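DUF72 domain-containing protein (Thermotoga maritima, PDB 1VPQ) is of unknown function but belongs to the DUF72 family, folds as a TIM-type barrel and, in the crystal, holds a sulfate at the C-terminal mouth of that barrel. Local coordinates at residues Leu55-Thr58 with Ser64-Ser67; Thr82-Gly87 with Tyr201-Gly206. All blocks are in the same frame, centred on the assembly; numbering follows the deposited sequence.

Interaction 1: Leu55-Thr58 with Ser64-Ser67; sequences LNFT and SWRS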
ATOM      1  N   LEU A  55       5.027   0.826  -4.103  1.00 29.92           N
ATOM      2  CA  LEU A  55       5.534   1.976  -4.856  1.00 30.25           C
ATOM      3  C   LEU A  55       4.451   2.879  -5.457  1.00 30.55           C
ATOM      4  O   LEU A  55       3.350   2.440  -5.778  1.00 30.47           O
ATOM      5  CB  LEU A  55       6.478   1.491  -5.958  1.00 30.36           C
ATOM      6  CG  LEU A  55       7.775   0.860  -5.432  1.00 30.40           C
ATOM      7  CD1 LEU A  55       8.490   0.090  -6.515  1.00 30.27           C
ATOM      8  CD2 LEU A  55       8.697   1.917  -4.838  1.00 31.03           C
ATOM      9  N   ASN A  56       4.795   4.157  -5.586  1.00 30.87           N
ATOM     10  CA  ASN A  56       3.954   5.136  -6.250  1.00 31.09           C
ATOM     11  C   ASN A  56       4.826   5.990  -7.157  1.00 31.35           C
ATOM     12  O   ASN A  56       5.523   6.897  -6.696  1.00 31.46           O
ATOM     13  CB  ASN A  56       3.223   6.009  -5.226  1.00 31.13           C
ATOM     14  CG  ASN A  56       2.347   7.080  -5.872  1.00 30.96           C
ATOM     15  OD1 ASN A  56       1.821   6.905  -6.973  1.00 30.85           O
ATOM     16  ND2 ASN A  56       2.183   8.196  -5.174  1.00 31.13           N
ATOM     17  N   PHE A  57       4.777   5.690  -8.451  1.00 31.62           N
ATOM     18  CA  PHE A  57       5.610   6.368  -9.430  1.00 31.68           C
ATOM     19  C   PHE A  57       4.953   7.651  -9.870  1.00 31.99           C
ATOM     20  O   PHE A  57       3.856   7.637 -10.418  1.00 32.20           O
ATOM     21  CB  PHE A  57       5.848   5.472 -10.643  1.00 31.64           C
ATOM     22  CG  PHE A  57       6.524   4.184 -10.305  1.00 30.97           C
ATOM     23  CD1 PHE A  57       7.896   4.138 -10.116  1.00 30.78           C
ATOM     24  CD2 PHE A  57       5.785   3.019 -10.150  1.00 30.34           C
ATOM     25  CE1 PHE A  57       8.523   2.946  -9.788  1.00 30.72           C
ATOM     26  CE2 PHE A  57       6.403   1.826  -9.828  1.00 30.28           C
ATOM     27  CZ  PHE A  57       7.772   1.787  -9.645  1.00 30.43           C
ATOM     28  N   THR A  58       5.626   8.761  -9.607  1.00 32.37           N
ATOM     29  CA  THR A  58       5.190  10.061 -10.088  1.00 32.62           C
ATOM     30  C   THR A  58       6.401  10.742 -10.718  1.00 33.13           C
ATOM     31  O   THR A  58       7.448  10.115 -10.884  1.00 33.15           O
ATOM     32  CB  THR A  58       4.632  10.916  -8.941  1.00 32.52           C
ATOM     33  OG1 THR A  58       5.706  11.363  -8.109  1.00 32.36           O
ATOM     34  CG2 THR A  58       3.641  10.118  -8.104  1.00 32.51           C
ATOM     35  N   SER A  64      12.445   6.973 -10.204  1.00 37.63           N
ATOM     36  CA  SER A  64      11.670   7.109 -11.440  1.00 37.65           C
ATOM     37  C   SER A  64      11.317   5.713 -11.945  1.00 37.72           C
ATOM     38  O   SER A  64      11.904   4.725 -11.511  1.00 37.84           O
ATOM     39  CB  SER A  64      12.439   7.889 -12.505  1.00 37.58           C
ATOM     40  OG  SER A  64      13.540   7.149 -12.990  1.00 37.47           O
ATOM     41  N   TRP A  65      10.345   5.630 -12.845  1.00 37.83           N
ATOM     42  CA  TRP A  65       9.942   4.338 -13.406  1.00 37.90           C
ATOM     43  C   TRP A  65      11.104   3.721 -14.188  1.00 38.06           C
ATOM     44  O   TRP A  65      11.425   2.549 -14.003  1.00 37.91           O
ATOM     45  CB  TRP A  65       8.701   4.488 -14.291  1.00 37.87           C
ATOM     46  CG  TRP A  65       8.384   3.271 -15.103  1.00 37.90           C
ATOM     47  CD1 TRP A  65       8.545   3.123 -16.449  1.00 38.14           C
ATOM     48  CD2 TRP A  65       7.862   2.028 -14.621  1.00 38.21           C
ATOM     49  NE1 TRP A  65       8.151   1.866 -16.839  1.00 38.26           N
ATOM     50  CE2 TRP A  65       7.728   1.171 -15.737  1.00 38.39           C
ATOM     51  CE3 TRP A  65       7.494   1.552 -13.356  1.00 38.09           C
ATOM     52  CZ2 TRP A  65       7.241  -0.136 -15.627  1.00 38.52           C
ATOM     53  CZ3 TRP A  65       7.004   0.250 -13.247  1.00 38.40           C
ATOM     54  CH2 TRP A  65       6.882  -0.576 -14.380  1.00 38.45           C
ATOM     55  N   ARG A  66      11.740   4.527 -15.035  1.00 38.44           N
ATOM     56  CA  ARG A  66      12.888   4.086 -15.831  1.00 38.79           C
ATOM     57  C   ARG A  66      14.011   3.548 -14.948  1.00 39.13           C
ATOM     58  O   ARG A  66      14.475   2.422 -15.138  1.00 38.97           O
ATOM     59  CB  ARG A  66      13.421   5.238 -16.688  1.00 38.81           C
ATOM     60  N   SER A  67      14.423   4.355 -13.974  1.00 39.69           N
ATOM     61  CA  SER A  67      15.508   3.987 -13.059  1.00 40.16           C
ATOM     62  C   SER A  67      15.171   2.783 -12.193  1.00 40.49           C
ATOM     63  O   SER A  67      16.069   2.086 -11.734  1.00 40.53           O
ATOM     64  CB  SER A  67      15.893   5.165 -12.162  1.00 40.21           C
ATOM     65  OG  SER A  67      16.508   6.197 -12.923  1.00 40.83           O
TER
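Trp65 turns the edge of its indole onto the face of the Phe57 ring, a T-shaped stack with the two planes at 88° and the centroid of the benzene half of the indole 5.1 Å from that of the phenyl. The touching corner is CE3 of Trp65, which stands over the middle of the phenyl ring and comes within 3.7 Å of Phe57 CE2; its neighbour CZ3 follows at 3.8 Å from the same Phe57 CE2. On the indole's side the contact is at the rim, near its plane, so the tryptophan presents C-H groups to the phenyl pi cloud. Trp65 gets there because its CG lies anti to the backbone N (chi1 169°), which swings the indole back from the first turn of the helix toward the loop. The helix backbone takes part as well: CD1 of Phe57 approaches CA of Trp65 at 3.9 Å, and the carbonyl carbon of Ser64 is a looser neighbour of the same ring.

Ser64 is the N-cap of this helix: its OG accepts from Ser67 N at 3.1 Å. Elsewhere, Phe57 also meets the ring of Phe68 and leans on Val83 of strand 80-84, while Trp65 reaches Ile111 and Leu114 on helix 101-116. With only an alanine in place of Phe57, the CE3 edge of Trp65 would probably lose its aromatic face and a gap would open between loop and helix start. In the loop itself, Thr61 OG1 bonds to Asn56 O and Thr58 N, and Thr58 OG1 to Tyr60 N. This is the short connection from strand 52-55 into helix 65-72, a beta-alpha loop of a TIM barrel, in which an aromatic two residues past the strand packs against the first residue of that helix.

Interaction 2: Thr82-Gly87 with Tyr201-Gly206; sequences TVKTPG and YFRFHG. With SO4 (sulfate ion), chain B.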
ATOM      1  N   THR A  82       4.195  -3.975  -4.884  1.00 32.17           N
ATOM      2  CA  THR A  82       2.836  -3.545  -5.192  1.00 31.76           C
ATOM      3  C   THR A  82       2.902  -2.105  -5.682  1.00 31.78           C
ATOM      4  O   THR A  82       3.856  -1.379  -5.376  1.00 31.79           O
ATOM      5  CB  THR A  82       1.923  -3.603  -3.967  1.00 31.87           C
ATOM      6  OG1 THR A  82       2.425  -2.722  -2.955  1.00 31.07           O
ATOM      7  CG2 THR A  82       1.841  -5.021  -3.419  1.00 31.39           C
ATOM      8  N   VAL A  83       1.899  -1.689  -6.447  1.00 31.58           N
ATOM      9  CA  VAL A  83       1.948  -0.389  -7.122  1.00 31.65           C
ATOM     10  C   VAL A  83       0.628   0.357  -6.987  1.00 31.42           C
ATOM     11  O   VAL A  83      -0.439  -0.235  -7.114  1.00 31.10           O
ATOM     12  CB  VAL A  83       2.272  -0.534  -8.640  1.00 31.71           C
ATOM     13  CG1 VAL A  83       2.734   0.795  -9.230  1.00 31.71           C
ATOM     14  CG2 VAL A  83       3.343  -1.550  -8.853  1.00 32.07           C
ATOM     15  N   LYS A  84       0.714   1.665  -6.751  1.00 31.16           N
ATOM     16  CA  LYS A  84      -0.466   2.524  -6.768  1.00 31.04           C
ATOM     17  C   LYS A  84      -0.896   2.823  -8.209  1.00 30.84           C
ATOM     18  O   LYS A  84      -0.051   3.086  -9.074  1.00 30.92           O
ATOM     19  CB  LYS A  84      -0.204   3.836  -6.020  1.00 31.09           C
ATOM     20  CG  LYS A  84      -0.359   3.738  -4.518  1.00 31.01           C
ATOM     21  CD  LYS A  84      -0.439   5.119  -3.891  1.00 32.14           C
ATOM     22  CE  LYS A  84      -0.863   5.055  -2.430  1.00 32.78           C
ATOM     23  NZ  LYS A  84      -1.087   6.418  -1.855  1.00 33.37           N
ATOM     24  N   THR A  85      -2.208   2.790  -8.453  1.00 30.49           N
ATOM     25  CA  THR A  85      -2.786   3.239  -9.725  1.00 30.19           C
ATOM     26  C   THR A  85      -2.446   4.714  -9.921  1.00 29.99           C
ATOM     27  O   THR A  85      -2.083   5.399  -8.957  1.00 29.21           O
ATOM     28  CB  THR A  85      -4.339   3.120  -9.765  1.00 30.22           C
ATOM     29  OG1 THR A  85      -4.917   3.992  -8.784  1.00 30.22           O
ATOM     30  CG2 THR A  85      -4.809   1.684  -9.536  1.00 30.11           C
ATOM     31  N   PRO A  86      -2.587   5.223 -11.163  1.00 30.01           N
ATOM     32  CA  PRO A  86      -2.368   6.660 -11.355  1.00 29.80           C
ATOM     33  C   PRO A  86      -3.319   7.488 -10.488  1.00 29.79           C
ATOM     34  O   PRO A  86      -4.389   7.001 -10.100  1.00 29.98           O
ATOM     35  CB  PRO A  86      -2.653   6.873 -12.848  1.00 29.81           C
ATOM     36  CG  PRO A  86      -2.511   5.525 -13.468  1.00 29.75           C
ATOM     37  CD  PRO A  86      -2.948   4.548 -12.423  1.00 29.88           C
ATOM     38  N   GLY A  87      -2.903   8.709 -10.172  1.00 29.72           N
ATOM     39  CA  GLY A  87      -3.671   9.617  -9.321  1.00 29.70           C
ATOM     40  C   GLY A  87      -5.015  10.039  -9.884  1.00 29.43           C
ATOM     41  O   GLY A  87      -5.944  10.297  -9.130  1.00 29.79           O
ATOM     42  N   TYR A 201      -4.400  -7.527   2.462  1.00 27.79           N
ATOM     43  CA  TYR A 201      -3.544  -6.379   2.235  1.00 27.89           C
ATOM     44  C   TYR A 201      -3.722  -5.429   3.416  1.00 28.10           C
ATOM     45  O   TYR A 201      -4.829  -4.963   3.659  1.00 28.44           O
ATOM     46  CB  TYR A 201      -3.945  -5.698   0.926  1.00 28.03           C
ATOM     47  CG  TYR A 201      -2.894  -4.782   0.302  1.00 27.69           C
ATOM     48  CD1 TYR A 201      -2.473  -3.614   0.938  1.00 27.47           C
ATOM     49  CD2 TYR A 201      -2.352  -5.075  -0.942  1.00 27.05           C
ATOM     50  CE1 TYR A 201      -1.530  -2.772   0.342  1.00 27.28           C
ATOM     51  CE2 TYR A 201      -1.420  -4.249  -1.538  1.00 26.57           C
ATOM     52  CZ  TYR A 201      -1.013  -3.094  -0.900  1.00 26.73           C
ATOM     53  OH  TYR A 201      -0.074  -2.279  -1.505  1.00 26.30           O
ATOM     54  N   PHE A 202      -2.645  -5.150   4.151  1.00 28.20           N
ATOM     55  CA  PHE A 202      -2.710  -4.235   5.296  1.00 28.34           C
ATOM     56  C   PHE A 202      -1.904  -2.994   5.023  1.00 28.77           C
ATOM     57  O   PHE A 202      -0.793  -3.090   4.511  1.00 28.77           O
ATOM     58  CB  PHE A 202      -2.142  -4.877   6.559  1.00 28.16           C
ATOM     59  CG  PHE A 202      -2.915  -6.055   7.031  1.00 27.93           C
ATOM     60  CD1 PHE A 202      -2.821  -7.275   6.364  1.00 27.60           C
ATOM     61  CD2 PHE A 202      -3.733  -5.960   8.145  1.00 27.43           C
ATOM     62  CE1 PHE A 202      -3.542  -8.383   6.800  1.00 27.48           C
ATOM     63  CE2 PHE A 202      -4.455  -7.061   8.586  1.00 28.24           C
ATOM     64  CZ  PHE A 202      -4.357  -8.278   7.909  1.00 27.27           C
ATOM     65  N   ARG A 203      -2.446  -1.837   5.400  1.00 29.10           N
ATOM     66  CA  ARG A 203      -1.688  -0.593   5.351  1.00 29.65           C
ATOM     67  C   ARG A 203      -1.774   0.151   6.684  1.00 29.85           C
ATOM     68  O   ARG A 203      -2.860   0.420   7.164  1.00 29.77           O
ATOM     69  CB  ARG A 203      -2.171   0.288   4.204  1.00 29.76           C
ATOM     70  CG  ARG A 203      -1.930  -0.323   2.823  1.00 30.27           C
ATOM     71  CD  ARG A 203      -2.150   0.705   1.733  1.00 30.60           C
ATOM     72  NE  ARG A 203      -1.009   1.605   1.566  1.00 29.71           N
ATOM     73  CZ  ARG A 203      -1.089   2.912   1.314  1.00 29.73           C
ATOM     74  NH1 ARG A 203      -2.255   3.529   1.248  1.00 28.70           N
ATOM     75  NH2 ARG A 203       0.022   3.618   1.162  1.00 30.97           N
ATOM     76  N   PHE A 204      -0.616   0.466   7.269  1.00 30.13           N
ATOM     77  CA  PHE A 204      -0.538   1.160   8.554  1.00 30.31           C
ATOM     78  C   PHE A 204       0.058   2.549   8.369  1.00 30.60           C
ATOM     79  O   PHE A 204       1.217   2.688   7.991  1.00 30.67           O
ATOM     80  CB  PHE A 204       0.309   0.359   9.550  1.00 30.24           C
ATOM     81  CG  PHE A 204      -0.127  -1.084   9.714  1.00 30.18           C
ATOM     82  CD1 PHE A 204      -1.469  -1.423   9.838  1.00 30.06           C
ATOM     83  CD2 PHE A 204       0.815  -2.098   9.772  1.00 30.14           C
ATOM     84  CE1 PHE A 204      -1.859  -2.754   9.996  1.00 30.37           C
ATOM     85  CE2 PHE A 204       0.432  -3.434   9.934  1.00 30.13           C
ATOM     86  CZ  PHE A 204      -0.904  -3.757  10.044  1.00 30.01           C
ATOM     87  N   HIS A 205      -0.748   3.571   8.642  1.00 30.96           N
ATOM     88  CA  HIS A 205      -0.359   4.974   8.425  1.00 31.13           C
ATOM     89  C   HIS A 205       0.063   5.686   9.700  1.00 30.83           C
ATOM     90  O   HIS A 205       0.380   6.883   9.670  1.00 30.59           O
ATOM     91  CB  HIS A 205      -1.534   5.759   7.825  1.00 31.49           C
ATOM     92  CG  HIS A 205      -2.081   5.164   6.567  1.00 32.21           C
ATOM     93  ND1 HIS A 205      -1.330   5.036   5.422  1.00 33.07           N
ATOM     94  CD2 HIS A 205      -3.309   4.685   6.269  1.00 32.80           C
ATOM     95  CE1 HIS A 205      -2.068   4.487   4.477  1.00 34.28           C
ATOM     96  NE2 HIS A 205      -3.275   4.262   4.965  1.00 34.26           N
ATOM     97  N   GLY A 206       0.040   4.961  10.814  1.00 30.63           N
ATOM     98  CA  GLY A 206       0.168   5.567  12.135  1.00 30.59           C
ATOM     99  C   GLY A 206      -1.131   6.225  12.571  1.00 30.53           C
ATOM    100  O   GLY A 206      -2.132   6.170  11.866  1.00 30.77           O
TER
HETATM  101  S   SO4 B 262      -1.695   7.205   1.658  1.00 49.31           S
HETATM  102  O1  SO4 B 262      -2.952   6.480   1.816  1.00 50.28           O
HETATM  103  O2  SO4 B 262      -1.930   8.493   1.016  1.00 50.49           O
HETATM  104  O3  SO4 B 262      -1.127   7.419   2.980  1.00 49.70           O
HETATM  105  O4  SO4 B 262      -0.795   6.431   0.810  1.00 49.48           O
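Arg203 meets Lys84 across the barrel interior, the two side chains crossing at about a right angle. From CB the arginine rises to CG, which lies in the plane of the Tyr201 ring at its edge, 3.5 Å from Tyr201 CE1. The chain bends about the CG-CD bond (chi3 80°), which turns the guanidinium edge-on to a sulfate, probably from the crystallisation liquor. At the tip, NH2 gives a hydrogen bond to sulfate O4 at 3.0 Å and a salt bridge to Glu54; NH1 bonds sulfate O1 at 3.1 Å, with a longer bond to O4, and pairs with Glu155. His205 CE1 sits over one face, offset toward the rim.

Strands 80-84 and 199-204 stand on opposite sides of a TIM barrel, and the sulfate lies toward the C-terminal ends of its strands, where active sites of this fold usually lie. Extended beyond CG, Lys84 donates from NZ to sulfate O4 at 2.7 Å and also bonds Gln126, while its CE passes 4.0 Å from Arg203 NH2. Tyr220 and Arg157 bind the same anion. Deeper in, Thr82 OG1 donates to Tyr201 OH at 2.9 Å, which also bonds Glu54.

How the interactions relate
The two contacts lie with their centres about 15 Å apart, interaction 1 near the surface and interaction 2 almost at the centre of the chain. Interaction 1 closes first along the chain; helix 65-72 then leads into strand 80-84, completing a beta-alpha-beta crossover from strand 52-55. These two parallel neighbours join the contacts directly: Leu55 N probably bonds to Thr82 O, at 2.8 Å, and Leu55 O to Lys84 N, while Asn56 OD1 packs on Lys84 CB. Strand 80-84 thus serves both sides: Val83 turns outward to the loop of interaction 1, Thr82 points inward, and the far end of Lys84 reaches the sulfate.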